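Local coordinates for exported protein (PDB 4JX0) that is of unknown function but binds magnesium and joins a BT_3987-like (DUF1735) domain to a domain assigned to the F5/F8 type C family, at residues T74-E79 with G120-T125; D80-L85 with G114-A119; I174-I179 with N268-G273; M261-D266 with E293-R298. All coordinates share one frame; numbering follows the deposited sequence.

Contact 1 (T74-E79 with G120-T125)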
loop_
_atom_site.group_PDB
_atom_site.type_symbol
_atom_site.label_atom_id
_atom_site.label_comp_id
_atom_site.label_asym_id
_atom_site.label_seq_id
_atom_site.Cartn_x
_atom_site.Cartn_y
_atom_site.Cartn_z
ATOM N N THR A 74 26.174 1.429 20.936
ATOM C CA THR A 74 27.454 1.683 20.267
ATOM C C THR A 74 28.568 0.674 20.604
ATOM O O THR A 74 29.457 0.467 19.776
ATOM C CB THR A 74 27.925 3.098 20.572
ATOM O OG1 THR A 74 27.923 3.297 21.983
ATOM C CG2 THR A 74 27.055 4.140 19.900
ATOM N N LYS A 75 28.531 0.066 21.794
ATOM C CA LYS A 75 29.557 -0.872 22.257
ATOM C C LYS A 75 28.901 -1.907 23.168
ATOM O O LYS A 75 27.935 -1.550 23.837
ATOM C CB LYS A 75 30.637 -0.064 23.016
ATOM C CG LYS A 75 31.879 -0.842 23.412
ATOM C CD LYS A 75 33.097 0.061 23.685
ATOM C CE LYS A 75 32.844 1.215 24.630
ATOM N NZ LYS A 75 34.111 1.779 25.181
ATOM N N PRO A 76 29.354 -3.175 23.248
ATOM C CA PRO A 76 28.679 -4.124 24.149
ATOM C C PRO A 76 28.748 -3.650 25.591
ATOM O O PRO A 76 29.797 -3.172 26.032
ATOM C CB PRO A 76 29.442 -5.429 23.929
ATOM C CG PRO A 76 30.109 -5.268 22.615
ATOM C CD PRO A 76 30.477 -3.826 22.547
ATOM N N TYR A 77 27.611 -3.719 26.300
ATOM C CA TYR A 77 27.479 -3.225 27.671
ATOM C C TYR A 77 27.526 -4.397 28.678
ATOM O O TYR A 77 27.107 -5.512 28.363
ATOM C CB TYR A 77 26.178 -2.418 27.784
ATOM C CG TYR A 77 26.104 -1.530 28.999
ATOM C CD1 TYR A 77 26.908 -0.402 29.111
ATOM C CD2 TYR A 77 25.159 -1.754 29.993
ATOM C CE1 TYR A 77 26.838 0.429 30.227
ATOM C CE2 TYR A 77 25.069 -0.924 31.106
ATOM C CZ TYR A 77 25.902 0.174 31.215
ATOM O OH TYR A 77 25.830 0.946 32.344
ATOM N N LYS A 78 28.069 -4.116 29.881
ATOM C CA LYS A 78 28.291 -5.069 30.979
ATOM C C LYS A 78 27.030 -5.805 31.492
ATOM O O LYS A 78 27.162 -6.914 32.002
ATOM C CB LYS A 78 28.950 -4.346 32.177
ATOM C CG LYS A 78 28.038 -3.360 32.922
ATOM C CD LYS A 78 28.832 -2.345 33.737
ATOM C CE LYS A 78 27.943 -1.367 34.471
ATOM N NZ LYS A 78 28.728 -0.292 35.149
ATOM N N GLU A 79 25.840 -5.190 31.399
ATOM C CA GLU A 79 24.585 -5.765 31.902
ATOM C C GLU A 79 23.444 -5.597 30.875
ATOM O O GLU A 79 23.616 -4.925 29.860
ATOM C CB GLU A 79 24.209 -5.125 33.259
ATOM C CG GLU A 79 24.102 -3.605 33.253
ATOM C CD GLU A 79 23.981 -2.924 34.607
ATOM O OE1 GLU A 79 23.961 -3.627 35.643
ATOM O OE2 GLU A 79 23.911 -1.673 34.627
ATOM N N GLY A 120 26.342 -7.987 26.227
ATOM C CA GLY A 120 27.178 -8.468 25.137
ATOM C C GLY A 120 26.601 -8.212 23.760
ATOM O O GLY A 120 27.360 -8.145 22.789
ATOM N N GLU A 121 25.256 -8.112 23.649
ATOM C CA GLU A 121 24.592 -7.850 22.370
ATOM C C GLU A 121 24.769 -6.402 21.944
ATOM O O GLU A 121 25.003 -5.530 22.786
ATOM C CB GLU A 121 23.085 -8.146 22.448
ATOM C CG GLU A 121 22.720 -9.594 22.705
ATOM C CD GLU A 121 21.241 -9.868 22.519
ATOM O OE1 GLU A 121 20.422 -9.065 23.019
ATOM O OE2 GLU A 121 20.901 -10.883 21.870
ATOM N N LEU A 122 24.628 -6.155 20.632
ATOM C CA LEU A 122 24.696 -4.824 20.028
ATOM C C LEU A 122 23.329 -4.364 19.490
ATOM O O LEU A 122 23.186 -3.179 19.190
ATOM C CB LEU A 122 25.724 -4.798 18.884
ATOM C CG LEU A 122 27.197 -4.815 19.288
ATOM C CD1 LEU A 122 28.068 -5.059 18.079
ATOM C CD2 LEU A 122 27.616 -3.511 19.966
ATOM N N GLU A 123 22.346 -5.279 19.323
ATOM C CA GLU A 123 21.036 -4.927 18.777
ATOM C C GLU A 123 19.904 -5.680 19.459
ATOM O O GLU A 123 20.108 -6.737 20.054
ATOM C CB GLU A 123 20.965 -5.242 17.266
ATOM C CG GLU A 123 22.104 -4.692 16.418
ATOM C CD GLU A 123 21.980 -4.934 14.922
ATOM O OE1 GLU A 123 21.319 -5.923 14.526
ATOM O OE2 GLU A 123 22.578 -4.157 14.142
ATOM N N THR A 124 18.699 -5.129 19.336
ATOM C CA THR A 124 17.448 -5.746 19.788
ATOM C C THR A 124 16.316 -5.116 18.948
ATOM O O THR A 124 16.594 -4.297 18.063
ATOM C CB THR A 124 17.247 -5.622 21.318
ATOM O OG1 THR A 124 16.292 -6.594 21.733
ATOM C CG2 THR A 124 16.777 -4.247 21.757
ATOM N N THR A 125 15.066 -5.512 19.202
ATOM C CA THR A 125 13.918 -4.951 18.498
ATOM C C THR A 125 12.834 -4.589 19.500
ATOM O O THR A 125 12.679 -5.261 20.524
ATOM C CB THR A 125 13.357 -5.911 17.406
ATOM O OG1 THR A 125 13.068 -7.185 17.976
ATOM C CG2 THR A 125 14.295 -6.082 16.228
#
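Leu-122 swings its CG to the side of its own backbone N (chi1 -74°), and with CD1 stretched away from CA (chi2 169°) the other branch, CD2, is the one presented to Pro-76. That methyl sits against the start of the proline, 3.7 Å from Pro-76 N and 3.9 Å from Pro-76 CD. It also leans on the preceding peptide, with Leu-122 CD2 3.8 Å from Lys-75 C. The two side chains meet at a slant, so one methyl rather than a whole flank does the touching.

The same face of the proline also meets backbone farther along the ring: Pro-76 CB lies 3.6 Å from Gly-120 O. Gly-120 has a positive phi, and its N faces the carbonyl of Tyr-77. The resulting bond from Gly-120 N to Tyr-77 O is weak, 3.4 Å long and bent to 130° at the hydrogen, and no other hydrogen bond joins the two segments. Most of the hold is therefore van der Waals contact.

Tyr-77 sends its ring away from this junction, its OH bonded to Glu-155 O. Glu-121 likewise looks elsewhere: its OE1 accepts from Lys-118 N, and a bound magnesium ion lies about 4 Å from its side chain. This is surface packing within the BT_3987-like N-terminal domain, laying the loop between strands 66-73 and 81-87 on the residues that lead into strand 123-130. Leu-122 bonds through its backbone to Val-73 at the end of strand 66-73, while Thr-74 pairs with Leu-37 of strand 36-41 and packs on Ile-25 and Leu-29 of helix 23-31.

Contact 2 (D80-L85 with G114-A119)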
loop_
_atom_site.group_PDB
_atom_site.type_symbol
_atom_site.label_atom_id
_atom_site.label_comp_id
_atom_site.label_asym_id
_atom_site.label_seq_id
_atom_site.Cartn_x
_atom_site.Cartn_y
_atom_site.Cartn_z
ATOM N N ASP A 80 22.299 -6.260 31.121
ATOM C CA ASP A 80 21.138 -6.193 30.221
ATOM C C ASP A 80 20.494 -4.811 30.296
ATOM O O ASP A 80 20.383 -4.265 31.395
ATOM C CB ASP A 80 20.084 -7.270 30.571
ATOM C CG ASP A 80 20.529 -8.716 30.424
ATOM O OD1 ASP A 80 21.669 -8.949 29.955
ATOM O OD2 ASP A 80 19.734 -9.618 30.772
ATOM N N ILE A 81 20.075 -4.250 29.141
ATOM C CA ILE A 81 19.413 -2.940 29.057
ATOM C C ILE A 81 18.002 -3.157 28.532
ATOM O O ILE A 81 17.851 -3.590 27.390
ATOM C CB ILE A 81 20.184 -1.931 28.141
ATOM C CG1 ILE A 81 21.680 -1.825 28.499
ATOM C CG2 ILE A 81 19.532 -0.549 28.186
ATOM C CD1 ILE A 81 22.524 -1.525 27.326
ATOM N N LYS A 82 16.978 -2.846 29.339
ATOM C CA LYS A 82 15.584 -2.970 28.893
ATOM C C LYS A 82 15.214 -1.697 28.155
ATOM O O LYS A 82 15.358 -0.615 28.719
ATOM C CB LYS A 82 14.626 -3.213 30.075
ATOM C CG LYS A 82 14.778 -4.579 30.736
ATOM C CD LYS A 82 13.683 -4.825 31.773
ATOM C CE LYS A 82 13.617 -6.261 32.236
ATOM N NZ LYS A 82 12.419 -6.522 33.084
ATOM N N VAL A 83 14.745 -1.817 26.903
ATOM C CA VAL A 83 14.361 -0.677 26.068
ATOM C C VAL A 83 12.922 -0.827 25.596
ATOM O O VAL A 83 12.415 -1.940 25.464
ATOM C CB VAL A 83 15.307 -0.477 24.861
ATOM C CG1 VAL A 83 16.665 0.030 25.321
ATOM C CG2 VAL A 83 15.455 -1.755 24.023
ATOM N N ASN A 84 12.270 0.300 25.323
ATOM C CA ASN A 84 10.890 0.308 24.837
ATOM C C ASN A 84 10.580 1.618 24.149
ATOM O O ASN A 84 11.326 2.579 24.319
ATOM C CB ASN A 84 9.904 0.071 26.004
ATOM C CG ASN A 84 8.575 -0.569 25.590
ATOM O OD1 ASN A 84 8.168 -0.559 24.411
ATOM N ND2 ASN A 84 7.867 -1.142 26.550
ATOM N N LEU A 85 9.485 1.661 23.369
ATOM C CA LEU A 85 9.021 2.887 22.718
ATOM C C LEU A 85 7.828 3.451 23.463
ATOM O O LEU A 85 7.104 2.717 24.134
ATOM C CB LEU A 85 8.613 2.623 21.268
ATOM C CG LEU A 85 9.736 2.397 20.290
ATOM C CD1 LEU A 85 9.219 1.716 19.057
ATOM C CD2 LEU A 85 10.434 3.704 19.926
ATOM N N GLY A 114 8.222 -4.235 24.466
ATOM C CA GLY A 114 9.603 -3.889 24.786
ATOM C C GLY A 114 10.628 -4.864 24.245
ATOM O O GLY A 114 10.275 -5.904 23.683
ATOM N N GLY A 115 11.895 -4.494 24.419
ATOM C CA GLY A 115 13.059 -5.271 24.004
ATOM C C GLY A 115 14.129 -5.259 25.079
ATOM O O GLY A 115 14.069 -4.447 26.009
ATOM N N VAL A 116 15.110 -6.169 24.974
ATOM C CA VAL A 116 16.199 -6.273 25.946
ATOM C C VAL A 116 17.526 -6.460 25.224
ATOM O O VAL A 116 17.742 -7.514 24.627
ATOM C CB VAL A 116 15.963 -7.432 26.961
ATOM C CG1 VAL A 116 17.047 -7.451 28.045
ATOM C CG2 VAL A 116 14.576 -7.334 27.592
ATOM N N LEU A 117 18.426 -5.461 25.308
ATOM C CA LEU A 117 19.783 -5.593 24.771
ATOM C C LEU A 117 20.558 -6.403 25.792
ATOM O O LEU A 117 21.007 -5.838 26.790
ATOM C CB LEU A 117 20.444 -4.220 24.544
ATOM C CG LEU A 117 20.125 -3.535 23.241
ATOM C CD1 LEU A 117 20.199 -2.033 23.389
ATOM C CD2 LEU A 117 21.044 -3.994 22.153
ATOM N N LYS A 118 20.636 -7.725 25.611
ATOM C CA LYS A 118 21.293 -8.590 26.602
ATOM C C LYS A 118 22.803 -8.335 26.664
ATOM O O LYS A 118 23.413 -8.050 25.633
ATOM C CB LYS A 118 20.997 -10.076 26.333
ATOM C CG LYS A 118 19.534 -10.417 26.591
ATOM C CD LYS A 118 19.306 -11.866 26.962
ATOM C CE LYS A 118 18.059 -12.049 27.795
ATOM N NZ LYS A 118 18.335 -11.883 29.247
ATOM N N ALA A 119 23.388 -8.382 27.882
ATOM C CA ALA A 119 24.815 -8.132 28.109
ATOM C C ALA A 119 25.666 -8.799 27.039
ATOM O O ALA A 119 25.630 -10.026 26.916
ATOM C CB ALA A 119 25.225 -8.646 29.473
#
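Asp-80 holds Lys-118 and Ala-119, just beyond the end of strand 115-117, with both carboxylate oxygens. Its OD1 takes a nearly straight bond from Ala-119 N (2.8 Å, 174°), met on the anti side but somewhat out of the carboxylate plane, while Lys-118 NZ comes from above that plane to make a salt bridge with Asp-80 OD2 at 3.1 Å. The lysine reaches it by bending at its last torsion (chi4 -88°), which folds NZ back over the acid. These two grips should fix the carboxylate's rotation.

From here the backbones run antiparallel. Ile-81 with Leu-117 and Val-83 with Gly-115 are hydrogen-bonded pairs, each with two N-H...O bonds, and Lys-82 with Val-116 between them is a non-hydrogen-bonded pair. This joins neighbouring strands in the domain's large sheet, consistent with the immunoglobulin-like beta folds of the E-set clan, to which its family belongs.

On one face Lys-82 CG and Val-116 CG2 run side by side, 4.2 Å apart. On the other, Ile-81 CB meets Leu-117 CB at 4.3 Å, and Val-83 CG2 rests 3.6 Å from Gly-115 O. The amide of Asn-84 lies against Gly-114, its OD1 accepting from Leu-85 N. Farther out, Val-83 and Leu-117 pack on Val-71 and Val-73 of strand 66-73, and strand 81-87 bonds along its other side to Thr-149 and Glu-151.

Contact 3 (I174-I179 with N268-G273)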
loop_
_atom_site.group_PDB
_atom_site.type_symbol
_atom_site.label_atom_id
_atom_site.label_comp_id
_atom_site.label_asym_id
_atom_site.label_seq_id
_atom_site.Cartn_x
_atom_site.Cartn_y
_atom_site.Cartn_z
ATOM N N ILE A 174 -10.224 5.610 0.150
ATOM C CA ILE A 174 -11.431 4.795 -0.031
ATOM C C ILE A 174 -11.244 3.736 -1.144
ATOM O O ILE A 174 -10.795 4.036 -2.256
ATOM C CB ILE A 174 -12.695 5.661 -0.311
ATOM C CG1 ILE A 174 -13.077 6.470 0.948
ATOM C CG2 ILE A 174 -13.889 4.783 -0.750
ATOM C CD1 ILE A 174 -13.899 7.703 0.636
ATOM N N ARG A 175 -11.660 2.504 -0.825
ATOM C CA ARG A 175 -11.660 1.379 -1.756
ATOM C C ARG A 175 -12.767 0.414 -1.355
ATOM O O ARG A 175 -12.710 -0.198 -0.282
ATOM C CB ARG A 175 -10.310 0.651 -1.796
ATOM C CG ARG A 175 -10.282 -0.504 -2.802
ATOM C CD ARG A 175 -8.896 -1.072 -3.002
ATOM N NE ARG A 175 -8.600 -2.147 -2.049
ATOM C CZ ARG A 175 -7.394 -2.659 -1.834
ATOM N NH1 ARG A 175 -6.337 -2.198 -2.499
ATOM N NH2 ARG A 175 -7.231 -3.639 -0.947
ATOM N N LEU A 176 -13.732 0.220 -2.238
ATOM C CA LEU A 176 -14.831 -0.696 -1.963
ATOM C C LEU A 176 -14.354 -2.129 -2.181
ATOM O O LEU A 176 -13.359 -2.348 -2.869
ATOM C CB LEU A 176 -16.033 -0.381 -2.862
ATOM C CG LEU A 176 -16.439 1.099 -3.000
ATOM C CD1 LEU A 176 -17.534 1.253 -4.008
ATOM C CD2 LEU A 176 -16.854 1.678 -1.655
ATOM N N ASP A 177 -15.026 -3.095 -1.578
ATOM C CA ASP A 177 -14.713 -4.513 -1.772
ATOM C C ASP A 177 -15.812 -4.993 -2.676
ATOM O O ASP A 177 -16.722 -5.705 -2.231
ATOM C CB ASP A 177 -14.645 -5.262 -0.424
ATOM C CG ASP A 177 -14.488 -6.765 -0.487
ATOM O OD1 ASP A 177 -13.960 -7.267 -1.510
ATOM O OD2 ASP A 177 -14.915 -7.452 0.485
ATOM N N ASN A 178 -15.793 -4.499 -3.934
ATOM C CA ASN A 178 -16.838 -4.788 -4.911
ATOM C C ASN A 178 -16.302 -5.448 -6.174
ATOM O O ASN A 178 -16.986 -5.395 -7.186
ATOM C CB ASN A 178 -17.568 -3.493 -5.279
ATOM C CG ASN A 178 -18.880 -3.719 -5.968
ATOM O OD1 ASN A 178 -19.690 -4.535 -5.531
ATOM N ND2 ASN A 178 -19.101 -3.049 -7.086
ATOM N N ILE A 179 -15.131 -6.114 -6.128
ATOM C CA ILE A 179 -14.585 -6.812 -7.290
ATOM C C ILE A 179 -14.381 -8.277 -6.914
ATOM O O ILE A 179 -13.647 -8.571 -5.969
ATOM C CB ILE A 179 -13.283 -6.143 -7.804
ATOM C CG1 ILE A 179 -13.552 -4.715 -8.359
ATOM C CG2 ILE A 179 -12.587 -7.010 -8.848
ATOM C CD1 ILE A 179 -14.368 -4.611 -9.637
ATOM N N ASN A 268 -17.432 11.666 -10.235
ATOM C CA ASN A 268 -16.387 11.281 -9.284
ATOM C C ASN A 268 -15.850 9.888 -9.619
ATOM O O ASN A 268 -16.633 9.019 -10.013
ATOM C CB ASN A 268 -16.925 11.311 -7.849
ATOM C CG ASN A 268 -17.328 12.687 -7.372
ATOM O OD1 ASN A 268 -17.486 13.632 -8.154
ATOM N ND2 ASN A 268 -17.507 12.832 -6.068
ATOM N N TRP A 269 -14.525 9.672 -9.463
ATOM C CA TRP A 269 -13.881 8.372 -9.713
ATOM C C TRP A 269 -13.732 7.613 -8.402
ATOM O O TRP A 269 -13.155 8.159 -7.458
ATOM C CB TRP A 269 -12.506 8.546 -10.370
ATOM C CG TRP A 269 -12.571 8.934 -11.813
ATOM C CD1 TRP A 269 -12.516 10.193 -12.330
ATOM C CD2 TRP A 269 -12.677 8.043 -12.930
ATOM N NE1 TRP A 269 -12.578 10.143 -13.703
ATOM C CE2 TRP A 269 -12.674 8.834 -14.097
ATOM C CE3 TRP A 269 -12.759 6.649 -13.057
ATOM C CZ2 TRP A 269 -12.731 8.274 -15.375
ATOM C CZ3 TRP A 269 -12.807 6.096 -14.323
ATOM C CH2 TRP A 269 -12.794 6.904 -15.465
ATOM N N VAL A 270 -14.233 6.365 -8.343
ATOM C CA VAL A 270 -14.175 5.549 -7.129
ATOM C C VAL A 270 -13.463 4.228 -7.413
ATOM O O VAL A 270 -13.705 3.622 -8.450
ATOM C CB VAL A 270 -15.599 5.304 -6.568
ATOM C CG1 VAL A 270 -15.546 4.569 -5.226
ATOM C CG2 VAL A 270 -16.365 6.616 -6.433
ATOM N N ASN A 271 -12.597 3.782 -6.477
ATOM C CA ASN A 271 -11.887 2.503 -6.583
ATOM C C ASN A 271 -12.814 1.406 -6.052
ATOM O O ASN A 271 -13.083 1.358 -4.846
ATOM C CB ASN A 271 -10.586 2.581 -5.779
ATOM C CG ASN A 271 -9.673 1.389 -5.911
ATOM O OD1 ASN A 271 -10.053 0.311 -6.381
ATOM N ND2 ASN A 271 -8.454 1.544 -5.429
ATOM N N HIS A 272 -13.327 0.538 -6.957
ATOM C CA HIS A 272 -14.269 -0.522 -6.574
ATOM C C HIS A 272 -13.581 -1.794 -6.048
ATOM O O HIS A 272 -14.277 -2.720 -5.631
ATOM C CB HIS A 272 -15.204 -0.866 -7.738
ATOM C CG HIS A 272 -16.401 0.014 -7.749
ATOM N ND1 HIS A 272 -17.657 -0.481 -7.468
ATOM C CD2 HIS A 272 -16.476 1.357 -7.875
ATOM C CE1 HIS A 272 -18.469 0.565 -7.497
ATOM N NE2 HIS A 272 -17.797 1.695 -7.732
ATOM N N GLY A 273 -12.253 -1.822 -6.036
ATOM C CA GLY A 273 -11.495 -2.956 -5.537
ATOM C C GLY A 273 -10.382 -3.380 -6.468
ATOM O O GLY A 273 -10.169 -2.788 -7.530
HETATM O O HOH W 1 -5.689 -0.145 -4.996
#
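The His-272 ring has Leu-176 CD1 centred over one face, a CH-pi contact 3.7 Å from the ring centroid. At the ring's edge and in its plane, Asn-178 ND2 donates to His-272 ND1 over 3.0 Å, which makes that nitrogen an acceptor here. The amide is turned 56° against the ring, and its other end is fixed by Lys-290 N bonding to Asn-178 OD1. Val-270 O also lies at the ring edge.

A second flat group, the Asn-271 amide, lies alongside the aliphatic part of Arg-175, with Arg-175 CD 3.6 Å from Asn-271 ND2. Turning at chi3 (89°), the arginine brings NH1 to a water that also accepts from Asn-271 ND2. Asn-271 OD1 faces the other way and closes an Asx turn by accepting from Gly-273 N at 3.1 Å.

Backbone bonds tie the two segments together: Leu-176 N to Asn-271 O and Asn-178 N to His-272 O, both 2.9 Å. Ile-179 CG1 reaches the same carbonyl, 3.5 Å from His-272 O. Asp-177 points away, to a salt bridge with Lys-289. What results is an interdomain junction: the chain leaving strand 165-174 is tied to 269-276, an outermost strand of a sheet in the second domain, consistent with an F5/F8 type C beta-sandwich.

Contact 4 (M261-D266 with E293-R298)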
loop_
_atom_site.group_PDB
_atom_site.type_symbol
_atom_site.label_atom_id
_atom_site.label_comp_id
_atom_site.label_asym_id
_atom_site.label_seq_id
_atom_site.Cartn_x
_atom_site.Cartn_y
_atom_site.Cartn_z
HETATM N N MSE A 261 -11.190 1.261 -11.364
HETATM C CA MSE A 261 -11.762 2.588 -11.070
HETATM C C MSE A 261 -13.069 2.732 -11.817
HETATM O O MSE A 261 -13.143 2.310 -12.969
HETATM C CB MSE A 261 -10.824 3.718 -11.518
HETATM C CG MSE A 261 -9.400 3.608 -11.017
HETATM SE SE MSE A 261 -9.261 3.597 -9.089
HETATM C CE MSE A 261 -9.933 5.363 -8.707
ATOM N N VAL A 262 -14.082 3.349 -11.211
ATOM C CA VAL A 262 -15.385 3.515 -11.858
ATOM C C VAL A 262 -15.823 4.962 -11.774
ATOM O O VAL A 262 -15.903 5.487 -10.670
ATOM C CB VAL A 262 -16.421 2.588 -11.189
ATOM C CG1 VAL A 262 -17.799 2.782 -11.800
ATOM C CG2 VAL A 262 -15.991 1.130 -11.286
ATOM N N GLU A 263 -16.149 5.589 -12.933
ATOM C CA GLU A 263 -16.663 6.957 -12.972
ATOM C C GLU A 263 -18.146 6.892 -12.778
ATOM O O GLU A 263 -18.872 6.364 -13.631
ATOM C CB GLU A 263 -16.332 7.701 -14.276
ATOM C CG GLU A 263 -16.534 9.207 -14.148
ATOM C CD GLU A 263 -16.393 10.011 -15.425
ATOM O OE1 GLU A 263 -17.010 9.625 -16.444
ATOM O OE2 GLU A 263 -15.711 11.061 -15.394
ATOM N N THR A 264 -18.602 7.455 -11.666
ATOM C CA THR A 264 -20.013 7.470 -11.293
ATOM C C THR A 264 -20.787 8.512 -12.143
ATOM O O THR A 264 -20.169 9.325 -12.845
ATOM C CB THR A 264 -20.100 7.768 -9.792
ATOM O OG1 THR A 264 -19.432 9.008 -9.538
ATOM C CG2 THR A 264 -19.473 6.657 -8.945
ATOM N N PRO A 265 -22.135 8.527 -12.088
ATOM C CA PRO A 265 -22.884 9.517 -12.885
ATOM C C PRO A 265 -22.585 10.986 -12.532
ATOM O O PRO A 265 -22.716 11.841 -13.409
ATOM C CB PRO A 265 -24.348 9.172 -12.583
ATOM C CG PRO A 265 -24.324 7.732 -12.157
ATOM C CD PRO A 265 -23.060 7.638 -11.354
ATOM N N ASP A 266 -22.161 11.281 -11.281
ATOM C CA ASP A 266 -21.840 12.654 -10.869
ATOM C C ASP A 266 -20.402 13.101 -11.266
ATOM O O ASP A 266 -20.034 14.239 -10.971
ATOM C CB ASP A 266 -22.054 12.845 -9.351
ATOM C CG ASP A 266 -21.141 12.031 -8.459
ATOM O OD1 ASP A 266 -21.043 10.804 -8.677
ATOM O OD2 ASP A 266 -20.562 12.612 -7.516
ATOM N N GLU A 293 -23.961 1.393 -11.602
ATOM C CA GLU A 293 -24.316 2.345 -12.661
ATOM C C GLU A 293 -23.107 3.230 -12.897
ATOM O O GLU A 293 -22.618 3.853 -11.951
ATOM C CB GLU A 293 -25.553 3.204 -12.310
ATOM C CG GLU A 293 -26.856 2.698 -12.905
ATOM C CD GLU A 293 -27.888 3.777 -13.168
ATOM O OE1 GLU A 293 -27.974 4.733 -12.362
ATOM O OE2 GLU A 293 -28.612 3.664 -14.183
ATOM N N CYS A 294 -22.605 3.266 -14.136
ATOM C CA CYS A 294 -21.417 4.047 -14.451
ATOM C C CYS A 294 -21.412 4.504 -15.902
ATOM O O CYS A 294 -22.121 3.958 -16.749
ATOM C CB CYS A 294 -20.166 3.235 -14.129
ATOM S SG CYS A 294 -20.050 1.645 -14.999
ATOM N N THR A 295 -20.589 5.526 -16.157
ATOM C CA THR A 295 -20.374 6.120 -17.473
ATOM C C THR A 295 -19.073 5.586 -18.074
ATOM O O THR A 295 -19.013 5.355 -19.283
ATOM C CB THR A 295 -20.360 7.643 -17.348
ATOM O OG1 THR A 295 -19.448 8.027 -16.313
ATOM C CG2 THR A 295 -21.730 8.197 -17.038
ATOM N N LYS A 296 -18.033 5.414 -17.232
ATOM C CA LYS A 296 -16.730 4.891 -17.633
ATOM C C LYS A 296 -16.147 3.960 -16.564
ATOM O O LYS A 296 -16.474 4.082 -15.384
ATOM C CB LYS A 296 -15.720 6.031 -17.868
ATOM C CG LYS A 296 -16.143 7.131 -18.812
ATOM C CD LYS A 296 -15.044 8.180 -18.919
ATOM C CE LYS A 296 -15.472 9.399 -19.697
ATOM N NZ LYS A 296 -14.585 10.559 -19.421
ATOM N N VAL A 297 -15.233 3.077 -16.983
ATOM C CA VAL A 297 -14.486 2.162 -16.104
ATOM C C VAL A 297 -13.028 2.217 -16.569
ATOM O O VAL A 297 -12.788 2.174 -17.773
ATOM C CB VAL A 297 -15.054 0.718 -16.110
ATOM C CG1 VAL A 297 -14.215 -0.209 -15.234
ATOM C CG2 VAL A 297 -16.507 0.711 -15.657
ATOM N N ARG A 298 -12.070 2.349 -15.640
ATOM C CA ARG A 298 -10.647 2.469 -15.963
ATOM C C ARG A 298 -9.836 1.434 -15.200
ATOM O O ARG A 298 -9.872 1.392 -13.968
ATOM C CB ARG A 298 -10.137 3.895 -15.644
ATOM C CG ARG A 298 -8.659 4.158 -15.949
ATOM C CD ARG A 298 -8.273 5.586 -15.619
ATOM N NE ARG A 298 -8.874 6.533 -16.562
ATOM C CZ ARG A 298 -8.763 7.858 -16.494
ATOM N NH1 ARG A 298 -8.065 8.427 -15.514
ATOM N NH2 ARG A 298 -9.352 8.627 -17.407
#
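Glu-263 O receives Thr-295 N at 3.2 Å, nearly straight along the carbonyl direction (169° at oxygen), and Thr-295 OG1 sits beside the same oxygen. That hydroxyl also lies 2.9 Å from Glu-263 OE1. With chi1 at 51°, Thr-295 places OG1 where it meets both the backbone and the carboxylate oxygen of the extended Glu-263.

Lys-296 stretches beside Glu-263, pointing the same way. Its methylenes touch the carboxylate, with Lys-296 CD 3.5 Å from Glu-263 OE1, but the ion pair from NZ to that oxygen is long at 4.0 Å.

Farther along, Glu-263 N bonds to Lys-296 O, and Met-261 (a selenomethionine) and Arg-298 exchange two backbone bonds, both 2.9 Å. On the buried face Val-262 packs its CG1 on Cys-294 CB and its CG2 near Val-297 CG2. Arg-298, on the opposite face, is held by Thr-229 OG1 at NE and makes cation-pi contacts with Trp-269 and Tyr-227. At Thr-295 the chain turns a corner, passing from strand 283-294 of one sheet into strand 296-304 of another, as happens where the two sheets of a beta-sandwich are joined at an edge.

Overall arrangement
From the N terminus, contact 1 opens first, and contact 2 is nested within its loop: 80-85 follows directly on 74-79, and 114-119 runs into 120-125. The two touch, Leu-117 CD2 lying against Leu-122, and together they tie neighbouring strands 110-117 and 123-130 to the 74-79 loop and strand 81-87 of the first domain. Both close before contact 3 opens at the passage between domains. Contacts 3 and 4 cross, since 261-266 precedes 268-273 and 293-298 follows it; they meet where strands 255-263 and 269-276 lie side by side. Centres of the first pair stand about 44 to 57 Å from those of the second.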